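Glyoxalase/bleomycin resistance protein/dioxygenase (Vibrio splendidus, PDB 2RK9) belongs to the glyoxalase/bleomycin resistance/dioxygenase superfamily, whose members include metal-dependent enzymes and drug-binding proteins, but its own substrate is not established. Local coordinates at residues B[4-12]-B[74-82]; B[83-91]-B[116-124]. The protein carries 1 engineered substitution. All blocks are in the same frame, centred on the assembly; numbering follows the deposited sequence.

Contact 1: residues B[4-12]-B[74-82]; sequences TLRVVPELY and GVNFQWDVI
Val7 of strand 7-12 lays its CG2 methyl against CE3 of Trp79 on strand 75-80, 3.5 Å away, in the buried, closely packed part of an antiparallel pairing. Val7 CG1 sits between its own nitrogen and carbonyl carbon (chi1 55°), which leaves CG2 anti to that nitrogen, where it also reaches Phe77 CB at 4.0 Å. Pro9, Leu11 and Val75 continue this apolar face, Leu11 and Val75 lying side by side and pointing the same way; the Trp79 ring also meets Phe132 edge-to-face and Phe29 of the second subunit. Val8, Glu10, Asn76 and Gln78 occupy the other face, where the extended Glu10 chain carries OE1 to a salt bridge with Arg131 NH2. Between the faces, Val8 and Gln78 exchange two backbone hydrogen bonds, with Val8 N to Gln78 O at 2.7 Å; Glu10 and Asn76 do the same, and Tyr12 N reaches Gly74 O at 2.8 Å. Toward the exposed end, at Thr4 and Ile82, backbone pairing gives way to a side chain. Arg6 O still accepts Asp80 N at 3.0 Å, but Arg6 N turns to Asp80 OD2 at 3.1 Å, meeting it on the anti side and 28° out of the carboxylate plane. Leu5 CD2 packs on the CB stem of Asp80, 3.5 Å from Asp80 CB, and Leu5 CD1 makes a tight 3.4 Å contact with Ile82 CG1. Strands 7-12 and 75-80 thus form the central seam of the eight-stranded sheet, as expected for the paired beta-alpha-beta-beta-beta modules of the vicinal oxygen chelate fold.

Contact 2: residues B[83-91]-B[116-124]; sequences DIEPLYQRV and TQKQFMVQT. Engineered in segment 116-124: Met121 (natural residue Ile).
Phe120 of strand 116-123 stands up from the sheet into the underside of helix 84-91, an alpha-on-beta packing within the vicinal oxygen chelate fold. Helix and strand run in nearly the same direction, at 21° between their axes. The aromatic interaction is edge-to-face: the edge of Tyr88 is directed at the face of Phe120, with planes 62° apart and centroids separated by 4.8 Å. Tyr88 CD1 sits over the centre of that face and comes within 3.4 Å of Phe120 CG. Leu103 and Ala102 of strand 99-108 touch Tyr88 as well, while Phe132 meets the Phe120 ring from the neighbouring strand. Phe120 takes up this pose with CG between its backbone nitrogen and carbonyl carbon, chi1 78°. Aliphatic contacts line the rim of the same ring. Ile84 CG1 and Leu87 CG both lie at its edge, in plane, with Leu87 CG 3.9 Å from Phe120 CZ. Ile84 also rests its CD1 on the strand backbone, 3.5 Å from Lys118 O. Farther along, Val91 CG1 approaches Val122 CG2 at 4.2 Å, and both valines also pack against the second subunit, on its Leu27 and Phe22 respectively. The charged pair, both residues partly exposed, lies at the solvent-facing edge of the contact. Lys118, extended beyond CG, runs past Ile84 CG2 and crosses the bent Glu85 chain at about a right angle. The resulting salt bridge joins Lys118 NZ to Glu85 OE2 at 3.1 Å, on the anti side of that oxygen and tilted out of the carboxylate plane.

From the N terminus, strand 7-12 is left behind by helix 16-26 and the hairpin strands 30-35, 40-45 and 48-53 before contact 1 closes the long loop at strand 75-80. The chain then passes directly through residues 81-83 into helix 84-94, and strand 99-108 intervenes before contact 2 closes the shorter loop at strand 116-123. The two contacts are therefore in series, neither nested nor crossed. Contact 1 joins the two halves of the sheet edge to edge; contact 2 anchors a helix on one half. Strand 129-135 lies between strands 75-80 and 115-123 in the sheet and so joins them, and Val81 packs on Leu87 where they adjoin. Both reach the second subunit.

Contact 1: residues B[4-12]-B[74-82]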
loop_
_atom_site.group_PDB
_atom_site.type_symbol
_atom_site.label_atom_id
_atom_site.label_comp_id
_atom_site.label_asym_id
_atom_site.label_seq_id
_atom_site.Cartn_x
_atom_site.Cartn_y
_atom_site.Cartn_z
ATOM N N THR B 4 5.316 1.465 15.652
ATOM C CA THR B 4 3.882 1.051 15.747
ATOM C C THR B 4 3.038 1.567 14.575
ATOM O O THR B 4 2.046 0.943 14.193
ATOM C CB THR B 4 3.258 1.519 17.092
ATOM O OG1 THR B 4 3.803 0.737 18.167
ATOM C CG2 THR B 4 1.751 1.349 17.079
ATOM N N LEU B 5 3.435 2.701 14.005
ATOM C CA LEU B 5 2.720 3.270 12.870
ATOM C C LEU B 5 2.988 2.404 11.646
ATOM O O LEU B 5 4.105 1.942 11.442
ATOM C CB LEU B 5 3.200 4.690 12.594
ATOM C CG LEU B 5 3.005 5.734 13.694
ATOM C CD1 LEU B 5 3.585 7.052 13.243
ATOM C CD2 LEU B 5 1.527 5.894 13.993
ATOM N N ARG B 6 1.963 2.198 10.831
ATOM C CA ARG B 6 2.088 1.385 9.629
ATOM C C ARG B 6 1.096 1.878 8.591
ATOM O O ARG B 6 0.199 2.664 8.893
ATOM C CB ARG B 6 1.726 -0.077 9.921
ATOM C CG ARG B 6 2.518 -0.763 11.008
ATOM C CD ARG B 6 3.817 -1.293 10.476
ATOM N NE ARG B 6 4.527 -2.089 11.477
ATOM C CZ ARG B 6 5.141 -1.576 12.539
ATOM N NH1 ARG B 6 5.132 -0.264 12.749
ATOM N NH2 ARG B 6 5.782 -2.377 13.380
ATOM N N VAL B 7 1.278 1.417 7.361
ATOM C CA VAL B 7 0.331 1.723 6.304
ATOM C C VAL B 7 -0.227 0.353 5.961
ATOM O O VAL B 7 0.531 -0.582 5.718
ATOM C CB VAL B 7 0.976 2.347 5.034
ATOM C CG1 VAL B 7 2.103 1.469 4.494
ATOM C CG2 VAL B 7 -0.102 2.514 3.963
ATOM N N VAL B 8 -1.548 0.224 5.993
ATOM C CA VAL B 8 -2.192 -1.039 5.675
ATOM C C VAL B 8 -3.070 -0.818 4.455
ATOM O O VAL B 8 -4.057 -0.095 4.503
ATOM C CB VAL B 8 -3.068 -1.557 6.848
ATOM C CG1 VAL B 8 -3.676 -2.913 6.485
ATOM C CG2 VAL B 8 -2.225 -1.688 8.117
ATOM N N PRO B 9 -2.691 -1.418 3.328
ATOM C CA PRO B 9 -3.479 -1.258 2.108
ATOM C C PRO B 9 -4.802 -1.996 2.212
ATOM O O PRO B 9 -4.868 -3.091 2.762
ATOM C CB PRO B 9 -2.586 -1.877 1.034
ATOM C CG PRO B 9 -1.202 -1.737 1.599
ATOM C CD PRO B 9 -1.420 -2.103 3.042
ATOM N N GLU B 10 -5.859 -1.375 1.708
ATOM C CA GLU B 10 -7.158 -2.022 1.683
ATOM C C GLU B 10 -7.435 -2.194 0.201
ATOM O O GLU B 10 -7.416 -1.226 -0.555
ATOM C CB GLU B 10 -8.232 -1.157 2.332
ATOM C CG GLU B 10 -9.624 -1.751 2.194
ATOM C CD GLU B 10 -10.645 -1.064 3.074
ATOM O OE1 GLU B 10 -10.625 0.180 3.135
ATOM O OE2 GLU B 10 -11.469 -1.776 3.695
ATOM N N LEU B 11 -7.680 -3.432 -0.209
ATOM C CA LEU B 11 -7.903 -3.740 -1.618
ATOM C C LEU B 11 -9.322 -4.171 -1.961
ATOM O O LEU B 11 -9.888 -5.038 -1.302
ATOM C CB LEU B 11 -6.953 -4.864 -2.038
ATOM C CG LEU B 11 -5.500 -4.757 -1.577
ATOM C CD1 LEU B 11 -4.749 -6.018 -1.996
ATOM C CD2 LEU B 11 -4.858 -3.507 -2.167
ATOM N N TYR B 12 -9.888 -3.568 -3.003
ATOM C CA TYR B 12 -11.217 -3.953 -3.456
ATOM C C TYR B 12 -11.043 -5.261 -4.226
ATOM O O TYR B 12 -10.074 -5.416 -4.964
ATOM C CB TYR B 12 -11.819 -2.912 -4.400
ATOM C CG TYR B 12 -13.124 -3.398 -4.999
ATOM C CD1 TYR B 12 -14.273 -3.495 -4.216
ATOM C CD2 TYR B 12 -13.184 -3.854 -6.320
ATOM C CE1 TYR B 12 -15.448 -4.039 -4.726
ATOM C CE2 TYR B 12 -14.353 -4.398 -6.839
ATOM C CZ TYR B 12 -15.478 -4.488 -6.035
ATOM O OH TYR B 12 -16.634 -5.028 -6.540
ATOM N N GLY B 74 -9.239 0.923 -6.754
ATOM C CA GLY B 74 -9.474 -0.211 -5.884
ATOM C C GLY B 74 -8.628 -0.222 -4.626
ATOM O O GLY B 74 -8.871 -1.025 -3.725
ATOM N N VAL B 75 -7.631 0.656 -4.559
ATOM C CA VAL B 75 -6.757 0.711 -3.387
ATOM C C VAL B 75 -6.977 1.930 -2.494
ATOM O O VAL B 75 -7.123 3.058 -2.967
ATOM C CB VAL B 75 -5.268 0.693 -3.785
ATOM C CG1 VAL B 75 -4.401 0.486 -2.550
ATOM C CG2 VAL B 75 -5.015 -0.399 -4.781
ATOM N N ASN B 76 -6.990 1.673 -1.195
ATOM C CA ASN B 76 -7.136 2.715 -0.196
ATOM C C ASN B 76 -6.027 2.422 0.811
ATOM O O ASN B 76 -5.980 1.337 1.390
ATOM C CB ASN B 76 -8.516 2.643 0.464
ATOM C CG ASN B 76 -8.632 3.551 1.661
ATOM O OD1 ASN B 76 -8.337 4.742 1.582
ATOM N ND2 ASN B 76 -9.068 2.992 2.789
ATOM N N PHE B 77 -5.111 3.372 0.981
ATOM C CA PHE B 77 -3.993 3.204 1.906
ATOM C C PHE B 77 -4.360 3.694 3.306
ATOM O O PHE B 77 -4.466 4.895 3.524
ATOM C CB PHE B 77 -2.777 3.993 1.406
ATOM C CG PHE B 77 -2.222 3.499 0.095
ATOM C CD1 PHE B 77 -1.469 2.328 0.036
ATOM C CD2 PHE B 77 -2.461 4.200 -1.085
ATOM C CE1 PHE B 77 -0.960 1.861 -1.177
ATOM C CE2 PHE B 77 -1.958 3.741 -2.307
ATOM C CZ PHE B 77 -1.203 2.565 -2.349
ATOM N N GLN B 78 -4.572 2.770 4.241
ATOM C CA GLN B 78 -4.890 3.157 5.614
ATOM C C GLN B 78 -3.539 3.472 6.234
ATOM O O GLN B 78 -2.767 2.573 6.568
ATOM C CB GLN B 78 -5.575 2.025 6.371
ATOM C CG GLN B 78 -5.783 2.340 7.847
ATOM C CD GLN B 78 -6.548 1.253 8.572
ATOM O OE1 GLN B 78 -7.763 1.129 8.421
ATOM N NE2 GLN B 78 -5.835 0.445 9.358
ATOM N N TRP B 79 -3.286 4.765 6.404
ATOM C CA TRP B 79 -2.012 5.270 6.884
ATOM C C TRP B 79 -2.033 5.876 8.282
ATOM O O TRP B 79 -2.655 6.919 8.497
ATOM C CB TRP B 79 -1.538 6.307 5.868
ATOM C CG TRP B 79 -0.138 6.768 6.032
ATOM C CD1 TRP B 79 0.359 7.527 7.044
ATOM C CD2 TRP B 79 0.951 6.521 5.136
ATOM N NE1 TRP B 79 1.698 7.776 6.836
ATOM C CE2 TRP B 79 2.085 7.167 5.671
ATOM C CE3 TRP B 79 1.078 5.814 3.931
ATOM C CZ2 TRP B 79 3.333 7.131 5.047
ATOM C CZ3 TRP B 79 2.326 5.777 3.311
ATOM C CH2 TRP B 79 3.434 6.432 3.873
ATOM N N ASP B 80 -1.338 5.235 9.222
ATOM C CA ASP B 80 -1.292 5.726 10.600
ATOM C C ASP B 80 -0.438 6.974 10.739
ATOM O O ASP B 80 0.698 7.011 10.275
ATOM C CB ASP B 80 -0.731 4.666 11.554
ATOM C CG ASP B 80 -1.548 3.397 11.574
ATOM O OD1 ASP B 80 -2.777 3.462 11.364
ATOM O OD2 ASP B 80 -0.954 2.326 11.816
ATOM N N VAL B 81 -0.995 7.992 11.389
ATOM C CA VAL B 81 -0.287 9.249 11.621
ATOM C C VAL B 81 -0.226 9.526 13.125
ATOM O O VAL B 81 -1.040 9.016 13.890
ATOM C CB VAL B 81 -0.983 10.421 10.912
ATOM C CG1 VAL B 81 -0.892 10.243 9.396
ATOM C CG2 VAL B 81 -2.434 10.486 11.339
ATOM N N ILE B 82 0.751 10.323 13.544
ATOM C CA ILE B 82 0.921 10.641 14.963
ATOM C C ILE B 82 -0.009 11.753 15.436
ATOM O O ILE B 82 -0.610 11.660 16.513
ATOM C CB ILE B 82 2.378 11.082 15.258
ATOM C CG1 ILE B 82 3.342 9.934 14.967
ATOM C CG2 ILE B 82 2.522 11.487 16.714
ATOM C CD1 ILE B 82 4.803 10.276 15.214
#

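Contact 2: residues B[83-91]-B[116-124]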
loop_
_atom_site.group_PDB
_atom_site.type_symbol
_atom_site.label_atom_id
_atom_site.label_comp_id
_atom_site.label_asym_id
_atom_site.label_seq_id
_atom_site.Cartn_x
_atom_site.Cartn_y
_atom_site.Cartn_z
ATOM N N ASP B 83 -0.130 12.804 14.630
ATOM C CA ASP B 83 -0.953 13.960 14.987
ATOM C C ASP B 83 -1.768 14.377 13.763
ATOM O O ASP B 83 -1.333 15.220 12.983
ATOM C CB ASP B 83 -0.039 15.110 15.406
ATOM C CG ASP B 83 -0.506 15.804 16.658
ATOM O OD1 ASP B 83 -1.732 15.983 16.832
ATOM O OD2 ASP B 83 0.367 16.186 17.465
ATOM N N ILE B 84 -2.961 13.805 13.622
ATOM C CA ILE B 84 -3.813 14.072 12.469
ATOM C C ILE B 84 -4.381 15.490 12.351
ATOM O O ILE B 84 -4.588 15.983 11.244
ATOM C CB ILE B 84 -4.959 13.033 12.408
ATOM C CG1 ILE B 84 -5.507 12.942 10.983
ATOM C CG2 ILE B 84 -6.065 13.408 13.371
ATOM C CD1 ILE B 84 -6.469 11.773 10.780
ATOM N N GLU B 85 -4.618 16.155 13.477
ATOM C CA GLU B 85 -5.160 17.509 13.448
ATOM C C GLU B 85 -4.312 18.500 12.647
ATOM O O GLU B 85 -4.820 19.153 11.732
ATOM C CB GLU B 85 -5.362 18.031 14.874
ATOM C CG GLU B 85 -6.571 17.441 15.580
ATOM C CD GLU B 85 -7.854 17.710 14.831
ATOM O OE1 GLU B 85 -7.951 18.783 14.192
ATOM O OE2 GLU B 85 -8.777 16.865 14.884
ATOM N N PRO B 86 -3.015 18.637 12.978
ATOM C CA PRO B 86 -2.223 19.593 12.195
ATOM C C PRO B 86 -2.080 19.183 10.728
ATOM O O PRO B 86 -1.991 20.029 9.845
ATOM C CB PRO B 86 -0.886 19.639 12.940
ATOM C CG PRO B 86 -0.814 18.315 13.647
ATOM C CD PRO B 86 -2.233 18.096 14.104
ATOM N N LEU B 87 -2.055 17.884 10.473
ATOM C CA LEU B 87 -1.955 17.405 9.099
ATOM C C LEU B 87 -3.195 17.847 8.320
ATOM O O LEU B 87 -3.086 18.447 7.251
ATOM C CB LEU B 87 -1.850 15.879 9.072
ATOM C CG LEU B 87 -1.953 15.177 7.712
ATOM C CD1 LEU B 87 -0.915 15.718 6.745
ATOM C CD2 LEU B 87 -1.753 13.675 7.925
ATOM N N TYR B 88 -4.373 17.563 8.866
ATOM C CA TYR B 88 -5.613 17.920 8.199
ATOM C C TYR B 88 -5.755 19.416 7.960
ATOM O O TYR B 88 -6.221 19.830 6.904
ATOM C CB TYR B 88 -6.826 17.435 8.997
ATOM C CG TYR B 88 -8.144 17.671 8.294
ATOM C CD1 TYR B 88 -8.461 16.985 7.124
ATOM C CD2 TYR B 88 -9.082 18.575 8.802
ATOM C CE1 TYR B 88 -9.679 17.189 6.472
ATOM C CE2 TYR B 88 -10.306 18.785 8.156
ATOM C CZ TYR B 88 -10.595 18.085 6.990
ATOM O OH TYR B 88 -11.795 18.268 6.333
ATOM N N GLN B 89 -5.367 20.232 8.934
ATOM C CA GLN B 89 -5.510 21.664 8.746
ATOM C C GLN B 89 -4.627 22.180 7.609
ATOM O O GLN B 89 -5.030 23.084 6.876
ATOM C CB GLN B 89 -5.256 22.419 10.062
ATOM C CG GLN B 89 -3.933 22.165 10.708
ATOM C CD GLN B 89 -3.725 23.045 11.932
ATOM O OE1 GLN B 89 -4.364 22.851 12.976
ATOM N NE2 GLN B 89 -2.838 24.030 11.804
ATOM N N ARG B 90 -3.452 21.582 7.418
ATOM C CA ARG B 90 -2.570 22.021 6.336
ATOM C C ARG B 90 -3.142 21.610 4.984
ATOM O O ARG B 90 -3.085 22.374 4.020
ATOM C CB ARG B 90 -1.158 21.447 6.502
ATOM C CG ARG B 90 -0.172 22.021 5.488
ATOM C CD ARG B 90 1.275 21.591 5.729
ATOM N NE ARG B 90 1.414 20.141 5.770
ATOM C CZ ARG B 90 1.440 19.425 6.890
ATOM N NH1 ARG B 90 1.340 20.024 8.072
ATOM N NH2 ARG B 90 1.567 18.104 6.831
ATOM N N VAL B 91 -3.697 20.402 4.915
ATOM C CA VAL B 91 -4.287 19.909 3.672
ATOM C C VAL B 91 -5.491 20.767 3.297
ATOM O O VAL B 91 -5.672 21.138 2.135
ATOM C CB VAL B 91 -4.745 18.441 3.821
ATOM C CG1 VAL B 91 -5.484 17.988 2.561
ATOM C CG2 VAL B 91 -3.546 17.555 4.069
ATOM N N THR B 116 -11.988 5.129 19.703
ATOM C CA THR B 116 -12.133 6.115 18.641
ATOM C C THR B 116 -10.888 6.278 17.778
ATOM O O THR B 116 -9.759 6.157 18.255
ATOM C CB THR B 116 -12.484 7.497 19.231
ATOM O OG1 THR B 116 -13.623 7.371 20.089
ATOM C CG2 THR B 116 -12.802 8.486 18.124
ATOM N N GLN B 117 -11.116 6.558 16.501
ATOM C CA GLN B 117 -10.041 6.774 15.548
ATOM C C GLN B 117 -10.429 7.919 14.621
ATOM O O GLN B 117 -11.477 7.880 13.971
ATOM C CB GLN B 117 -9.787 5.503 14.735
ATOM C CG GLN B 117 -8.718 5.664 13.671
ATOM C CD GLN B 117 -8.480 4.391 12.888
ATOM O OE1 GLN B 117 -7.764 3.495 13.336
ATOM N NE2 GLN B 117 -9.088 4.300 11.710
ATOM N N LYS B 118 -9.602 8.956 14.586
ATOM C CA LYS B 118 -9.873 10.087 13.714
ATOM C C LYS B 118 -9.272 9.756 12.357
ATOM O O LYS B 118 -8.215 9.135 12.285
ATOM C CB LYS B 118 -9.223 11.359 14.254
ATOM C CG LYS B 118 -9.873 11.928 15.501
ATOM C CD LYS B 118 -9.172 13.210 15.920
ATOM C CE LYS B 118 -9.849 13.833 17.115
ATOM N NZ LYS B 118 -9.225 15.136 17.472
ATOM N N GLN B 119 -9.953 10.151 11.287
ATOM C CA GLN B 119 -9.450 9.901 9.942
ATOM C C GLN B 119 -10.043 10.840 8.921
ATOM O O GLN B 119 -11.115 11.411 9.121
ATOM C CB GLN B 119 -9.760 8.471 9.482
ATOM C CG GLN B 119 -11.248 8.172 9.277
ATOM C CD GLN B 119 -11.522 6.701 8.931
ATOM O OE1 GLN B 119 -11.236 5.796 9.719
ATOM N NE2 GLN B 119 -12.073 6.466 7.748
ATOM N N PHE B 120 -9.318 10.988 7.821
ATOM C CA PHE B 120 -9.771 11.776 6.693
ATOM C C PHE B 120 -9.099 11.156 5.480
ATOM O O PHE B 120 -8.114 10.434 5.615
ATOM C CB PHE B 120 -9.435 13.270 6.853
ATOM C CG PHE B 120 -8.011 13.640 6.558
ATOM C CD1 PHE B 120 -7.627 14.010 5.272
ATOM C CD2 PHE B 120 -7.070 13.703 7.580
ATOM C CE1 PHE B 120 -6.324 14.441 5.008
ATOM C CE2 PHE B 120 -5.769 14.130 7.330
ATOM C CZ PHE B 120 -5.397 14.503 6.041
HETATM N N MSE B 121 -9.662 11.384 4.304
HETATM C CA MSE B 121 -9.072 10.821 3.101
HETATM C C MSE B 121 -8.687 11.900 2.122
HETATM O O MSE B 121 -9.368 12.915 1.996
HETATM C CB MSE B 121 -10.041 9.858 2.418
HETATM C CG MSE B 121 -10.251 8.550 3.159
HETATM SE SE MSE B 121 -11.530 7.428 2.274
HETATM C CE MSE B 121 -10.456 6.920 0.753
ATOM N N VAL B 122 -7.586 11.671 1.422
ATOM C CA VAL B 122 -7.117 12.628 0.436
ATOM C C VAL B 122 -6.684 11.902 -0.818
ATOM O O VAL B 122 -6.246 10.759 -0.765
ATOM C CB VAL B 122 -5.923 13.461 0.971
ATOM C CG1 VAL B 122 -4.709 12.580 1.171
ATOM C CG2 VAL B 122 -5.607 14.593 0.013
ATOM N N GLN B 123 -6.832 12.568 -1.951
ATOM C CA GLN B 123 -6.420 11.994 -3.215
ATOM C C GLN B 123 -5.215 12.787 -3.679
ATOM O O GLN B 123 -5.253 14.017 -3.711
ATOM C CB GLN B 123 -7.534 12.108 -4.254
ATOM C CG GLN B 123 -7.102 11.618 -5.625
ATOM C CD GLN B 123 -8.202 11.715 -6.645
ATOM O OE1 GLN B 123 -8.748 12.790 -6.877
ATOM N NE2 GLN B 123 -8.541 10.592 -7.260
ATOM N N THR B 124 -4.146 12.082 -4.026
ATOM C CA THR B 124 -2.934 12.730 -4.500
ATOM C C THR B 124 -3.163 13.116 -5.962
ATOM O O THR B 124 -4.121 12.659 -6.588
ATOM C CB THR B 124 -1.730 11.786 -4.398
ATOM O OG1 THR B 124 -1.819 10.778 -5.412
ATOM C CG2 THR B 124 -1.705 11.119 -3.025
#